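Local coordinates for B-type Cna protein (Enterococcus faecium, PDB 6FWY) that is of unknown function but carries a thioester domain and probably serves as a cell-wall-anchored surface protein that attaches covalently to a target, at residues G18-R26 against T100-L108. Residues are numbered along the deposited sequence; the frame is centred on the assembly and turned at random.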
ATOM      1  N   GLY A  18      22.111 -12.798   1.821  1.00 39.73           N
ATOM      2  CA  GLY A  18      23.525 -13.020   1.509  1.00 40.75           C
ATOM      3  C   GLY A  18      24.190 -11.812   0.860  1.00 39.51           C
ATOM      4  O   GLY A  18      25.390 -11.796   0.729  1.00 40.26           O
ATOM      5  N   VAL A  19      23.415 -10.834   0.405  1.00 38.37           N
ATOM      6  CA  VAL A  19      23.968  -9.608  -0.147  1.00 38.58           C
ATOM      7  C   VAL A  19      24.359  -8.630   0.974  1.00 37.32           C
ATOM      8  O   VAL A  19      23.576  -8.356   1.877  1.00 36.97           O
ATOM      9  CB  VAL A  19      22.992  -8.925  -1.130  1.00 37.93           C
ATOM     10  CG1 VAL A  19      23.524  -7.555  -1.578  1.00 36.77           C
ATOM     11  CG2 VAL A  19      22.711  -9.844  -2.336  1.00 39.05           C
ATOM     12  N   LYS A  20      25.574  -8.125   0.914  1.00 37.69           N
ATOM     13  CA  LYS A  20      26.024  -7.111   1.875  1.00 37.64           C
ATOM     14  C   LYS A  20      27.066  -6.215   1.251  1.00 36.67           C
ATOM     15  O   LYS A  20      27.725  -6.585   0.274  1.00 37.42           O
ATOM     16  CB  LYS A  20      26.579  -7.683   3.179  1.00 38.50           C
ATOM     17  CG  LYS A  20      25.766  -8.730   3.858  1.00 40.05           C
ATOM     18  CD  LYS A  20      26.526  -9.382   4.999  1.00 41.44           C
ATOM     19  CE  LYS A  20      25.595 -10.414   5.637  1.00 42.66           C
ATOM     20  NZ  LYS A  20      26.186 -10.974   6.890  1.00 44.69           N
ATOM     21  N   THR A  21      27.198  -5.047   1.857  1.00 35.16           N
ATOM     22  CA  THR A  21      28.155  -4.048   1.411  1.00 35.00           C
ATOM     23  C   THR A  21      28.662  -3.230   2.595  1.00 34.45           C
ATOM     24  O   THR A  21      27.952  -3.016   3.575  1.00 32.32           O
ATOM     25  CB  THR A  21      27.550  -3.103   0.352  1.00 34.38           C
ATOM     26  OG1 THR A  21      28.528  -2.152  -0.066  1.00 35.49           O
ATOM     27  CG2 THR A  21      26.345  -2.349   0.883  1.00 33.61           C
ATOM     28  N   ASP A  22      29.898  -2.741   2.458  1.00 36.08           N
ATOM     29  CA  ASP A  22      30.459  -1.770   3.392  1.00 34.93           C
ATOM     30  C   ASP A  22      29.972  -0.343   3.102  1.00 34.58           C
ATOM     31  O   ASP A  22      30.304   0.604   3.855  1.00 34.40           O
ATOM     32  CB  ASP A  22      32.003  -1.870   3.399  1.00 36.71           C
ATOM     33  CG  ASP A  22      32.628  -1.779   2.016  1.00 38.03           C
ATOM     34  OD1 ASP A  22      31.925  -1.492   1.019  1.00 39.38           O
ATOM     35  OD2 ASP A  22      33.837  -2.028   1.914  1.00 40.23           O
ATOM     36  N   GLY A  23      29.227  -0.155   2.011  1.00 33.53           N
ATOM     37  CA  GLY A  23      28.627   1.135   1.690  1.00 32.74           C
ATOM     38  C   GLY A  23      29.412   1.856   0.636  1.00 32.71           C
ATOM     39  O   GLY A  23      30.619   1.656   0.511  1.00 33.91           O
ATOM     40  N   TYR A  24      28.716   2.681  -0.141  1.00 32.22           N
ATOM     41  CA  TYR A  24      29.311   3.505  -1.202  1.00 33.29           C
ATOM     42  C   TYR A  24      29.483   4.979  -0.806  1.00 32.28           C
ATOM     43  O   TYR A  24      29.962   5.778  -1.603  1.00 32.65           O
ATOM     44  CB  TYR A  24      28.410   3.434  -2.430  1.00 34.02           C
ATOM     45  CG  TYR A  24      28.366   2.063  -3.014  1.00 35.33           C
ATOM     46  CD1 TYR A  24      27.447   1.132  -2.555  1.00 34.83           C
ATOM     47  CD2 TYR A  24      29.255   1.686  -4.016  1.00 36.53           C
ATOM     48  CE1 TYR A  24      27.422  -0.150  -3.075  1.00 36.25           C
ATOM     49  CE2 TYR A  24      29.213   0.418  -4.558  1.00 37.27           C
ATOM     50  CZ  TYR A  24      28.284  -0.483  -4.090  1.00 37.28           C
ATOM     51  OH  TYR A  24      28.275  -1.737  -4.626  1.00 39.03           O
ATOM     52  N   ILE A  25      29.060   5.301   0.412  1.00 31.48           N
ATOM     53  CA  ILE A  25      29.086   6.631   0.985  1.00 31.72           C
ATOM     54  C   ILE A  25      29.487   6.506   2.445  1.00 31.59           C
ATOM     55  O   ILE A  25      29.545   5.417   2.990  1.00 32.28           O
ATOM     56  CB  ILE A  25      27.708   7.361   0.861  1.00 31.30           C
ATOM     57  CG1 ILE A  25      26.589   6.658   1.631  1.00 30.78           C
ATOM     58  CG2 ILE A  25      27.302   7.512  -0.609  1.00 32.00           C
ATOM     59  CD1 ILE A  25      26.410   7.056   3.078  1.00 30.50           C
ATOM     60  N   ARG A  26      29.752   7.648   3.066  1.00 32.23           N
ATOM     61  CA  ARG A  26      29.960   7.741   4.508  1.00 32.04           C
ATOM     62  C   ARG A  26      29.088   8.886   4.992  1.00 32.24           C
ATOM     63  O   ARG A  26      28.510   9.604   4.179  1.00 32.42           O
ATOM     64  CB  ARG A  26      31.444   7.969   4.828  1.00 31.97           C
ATOM     65  CG  ARG A  26      32.318   6.803   4.405  1.00 32.44           C
ATOM     66  CD  ARG A  26      33.789   7.100   4.437  1.00 32.22           C
ATOM     67  NE  ARG A  26      34.190   7.998   3.358  1.00 32.44           N
ATOM     68  CZ  ARG A  26      35.371   8.631   3.297  1.00 32.07           C
ATOM     69  NH1 ARG A  26      36.279   8.451   4.232  1.00 31.30           N
ATOM     70  NH2 ARG A  26      35.637   9.428   2.272  1.00 32.01           N
ATOM     71  N   THR A 100      23.194  -4.347  -6.349  1.00 38.80           N
ATOM     72  CA  THR A 100      23.717  -3.981  -5.023  1.00 37.25           C
ATOM     73  C   THR A 100      23.690  -2.471  -4.856  1.00 35.84           C
ATOM     74  O   THR A 100      23.273  -1.986  -3.818  1.00 34.10           O
ATOM     75  CB  THR A 100      25.145  -4.481  -4.783  1.00 37.77           C
ATOM     76  OG1 THR A 100      25.190  -5.884  -4.956  1.00 38.44           O
ATOM     77  CG2 THR A 100      25.589  -4.180  -3.353  1.00 36.87           C
ATOM     78  N   GLU A 101      24.138  -1.755  -5.886  1.00 36.56           N
ATOM     79  CA  GLU A 101      24.078  -0.288  -5.905  1.00 36.32           C
ATOM     80  C   GLU A 101      22.637   0.225  -5.830  1.00 35.79           C
ATOM     81  O   GLU A 101      22.366   1.186  -5.118  1.00 34.77           O
ATOM     82  CB  GLU A 101      24.754   0.282  -7.162  1.00 37.50           C
ATOM     83  CG  GLU A 101      26.273   0.162  -7.169  1.00 38.52           C
ATOM     84  CD  GLU A 101      26.929   0.511  -8.492  1.00 40.07           C
ATOM     85  OE1 GLU A 101      26.298   1.197  -9.343  1.00 40.57           O
ATOM     86  OE2 GLU A 101      28.098   0.107  -8.675  1.00 41.21           O
ATOM     87  N   ALA A 102      21.732  -0.411  -6.576  1.00 36.19           N
ATOM     88  CA  ALA A 102      20.310  -0.017  -6.576  1.00 35.96           C
ATOM     89  C   ALA A 102      19.682  -0.242  -5.199  1.00 34.24           C
ATOM     90  O   ALA A 102      19.027   0.640  -4.659  1.00 33.86           O
ATOM     91  CB  ALA A 102      19.538  -0.758  -7.663  1.00 37.00           C
ATOM     92  N   TRP A 103      19.906  -1.419  -4.633  1.00 34.16           N
ATOM     93  CA  TRP A 103      19.443  -1.713  -3.282  1.00 33.62           C
ATOM     94  C   TRP A 103      20.003  -0.729  -2.241  1.00 33.77           C
ATOM     95  O   TRP A 103      19.248  -0.208  -1.417  1.00 33.99           O
ATOM     96  CB  TRP A 103      19.793  -3.146  -2.885  1.00 33.20           C
ATOM     97  CG  TRP A 103      19.795  -3.360  -1.394  1.00 31.78           C
ATOM     98  CD1 TRP A 103      18.725  -3.352  -0.551  1.00 31.04           C
ATOM     99  CD2 TRP A 103      20.940  -3.584  -0.585  1.00 31.61           C
ATOM    100  NE1 TRP A 103      19.135  -3.562   0.738  1.00 30.84           N
ATOM    101  CE2 TRP A 103      20.493  -3.707   0.750  1.00 30.90           C
ATOM    102  CE3 TRP A 103      22.313  -3.671  -0.854  1.00 32.67           C
ATOM    103  CZ2 TRP A 103      21.367  -3.935   1.821  1.00 31.39           C
ATOM    104  CZ3 TRP A 103      23.184  -3.894   0.204  1.00 32.47           C
ATOM    105  CH2 TRP A 103      22.706  -4.029   1.527  1.00 32.02           C
ATOM    106  N   TYR A 104      21.311  -0.471  -2.275  1.00 33.98           N
ATOM    107  CA  TYR A 104      21.927   0.426  -1.286  1.00 33.49           C
ATOM    108  C   TYR A 104      21.402   1.851  -1.402  1.00 33.79           C
ATOM    109  O   TYR A 104      21.157   2.523  -0.386  1.00 33.13           O
ATOM    110  CB  TYR A 104      23.455   0.407  -1.392  1.00 33.53           C
ATOM    111  CG  TYR A 104      24.139   1.148  -0.272  1.00 33.02           C
ATOM    112  CD1 TYR A 104      24.371   0.536   0.958  1.00 33.09           C
ATOM    113  CD2 TYR A 104      24.559   2.456  -0.444  1.00 33.04           C
ATOM    114  CE1 TYR A 104      25.004   1.218   1.997  1.00 32.77           C
ATOM    115  CE2 TYR A 104      25.197   3.142   0.584  1.00 32.82           C
ATOM    116  CZ  TYR A 104      25.412   2.515   1.795  1.00 32.47           C
ATOM    117  OH  TYR A 104      26.044   3.185   2.799  1.00 31.90           O
ATOM    118  N   ALA A 105      21.254   2.325  -2.638  1.00 34.96           N
ATOM    119  CA  ALA A 105      20.628   3.628  -2.917  1.00 34.59           C
ATOM    120  C   ALA A 105      19.271   3.731  -2.260  1.00 33.46           C
ATOM    121  O   ALA A 105      18.950   4.755  -1.679  1.00 33.24           O
ATOM    122  CB  ALA A 105      20.477   3.851  -4.418  1.00 36.10           C
ATOM    123  N   THR A 106      18.495   2.660  -2.331  1.00 32.91           N
ATOM    124  CA  THR A 106      17.180   2.642  -1.717  1.00 32.18           C
ATOM    125  C   THR A 106      17.306   2.645  -0.182  1.00 31.29           C
ATOM    126  O   THR A 106      16.577   3.363   0.488  1.00 31.81           O
ATOM    127  CB  THR A 106      16.314   1.459  -2.236  1.00 32.08           C
ATOM    128  OG1 THR A 106      16.413   1.369  -3.661  1.00 32.81           O
ATOM    129  CG2 THR A 106      14.881   1.655  -1.885  1.00 31.49           C
ATOM    130  N   GLN A 107      18.232   1.865   0.360  1.00 30.73           N
ATOM    131  CA  GLN A 107      18.481   1.848   1.812  1.00 30.92           C
ATOM    132  C   GLN A 107      18.939   3.231   2.319  1.00 30.74           C
ATOM    133  O   GLN A 107      18.613   3.631   3.435  1.00 30.04           O
ATOM    134  CB  GLN A 107      19.510   0.758   2.167  1.00 31.46           C
ATOM    135  CG  GLN A 107      19.964   0.696   3.628  1.00 31.52           C
ATOM    136  CD  GLN A 107      18.806   0.486   4.587  1.00 31.66           C
ATOM    137  OE1 GLN A 107      18.268  -0.603   4.685  1.00 31.48           O
ATOM    138  NE2 GLN A 107      18.421   1.537   5.296  1.00 31.19           N
ATOM    139  N   LEU A 108      19.691   3.946   1.487  1.00 30.82           N
ATOM    140  CA  LEU A 108      20.136   5.292   1.835  1.00 31.20           C
ATOM    141  C   LEU A 108      18.923   6.227   1.988  1.00 30.99           C
ATOM    142  O   LEU A 108      18.809   6.938   2.970  1.00 31.24           O
ATOM    143  CB  LEU A 108      21.131   5.784   0.780  1.00 31.55           C
ATOM    144  CG  LEU A 108      21.931   7.057   1.030  1.00 32.17           C
ATOM    145  CD1 LEU A 108      22.671   7.056   2.375  1.00 31.89           C
ATOM    146  CD2 LEU A 108      22.901   7.167  -0.140  1.00 32.83           C
TER
HETATM  147  O   HOH W   1      29.234  -1.721  -7.061  1.00 40.09           O
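Tyr104 points from helix 99-113 into the turn that follows strand 11-21, and Thr21, Gly23, Tyr24 and Ile25 pack round its ring. Its CG lies anti to the backbone N (chi1 -171°), which sends the ring out toward the turn. At the ring base, CD2 meets Tyr24 CD1 at 3.8 Å, where Tyr24 turns its edge to the face of Tyr104. The pair is an offset edge-to-face stack, centroids 5.7 Å apart and planes at 63°. On the other ortho carbon, CD1 takes the methyl of Thr21, with CG2 3.5 Å away. Further out, CE1 and CZ lie against Gly23 CA, and CE2 against the backbone N of Tyr24. Ile25 CG1 comes in at the ring edge, in plane, 3.7 Å from the Tyr104 OH. That hydroxyl is hydrogen-bonded to Met37 O on strand 32-44.

Thr21 splits its two branches: OG1 accepts from Gly23 N at 3.0 Å in an ST turn, and CG2 faces the helix, also touching Trp103 CZ3. Val19 CG1 touches the same indole carbon. At the far end, Ile25 CD1 packs on Leu108 CD1.

The Tyr24 ring also receives Glu101 CG, an off-centre CH-pi contact 4.2 Å from the centroid. One water bridges the polar ends: Tyr24 OH donates to it, and it donates to Glu101 OE2. Glu101 OE1 forms a salt bridge with Arg136 and a hydrogen bond with Gly97 N.

No direct hydrogen bond joins the two segments. Apolar and aromatic packing therefore holds helix 99-113 against the end of strand 11-21 and the turn after it, with the water link supplementing it.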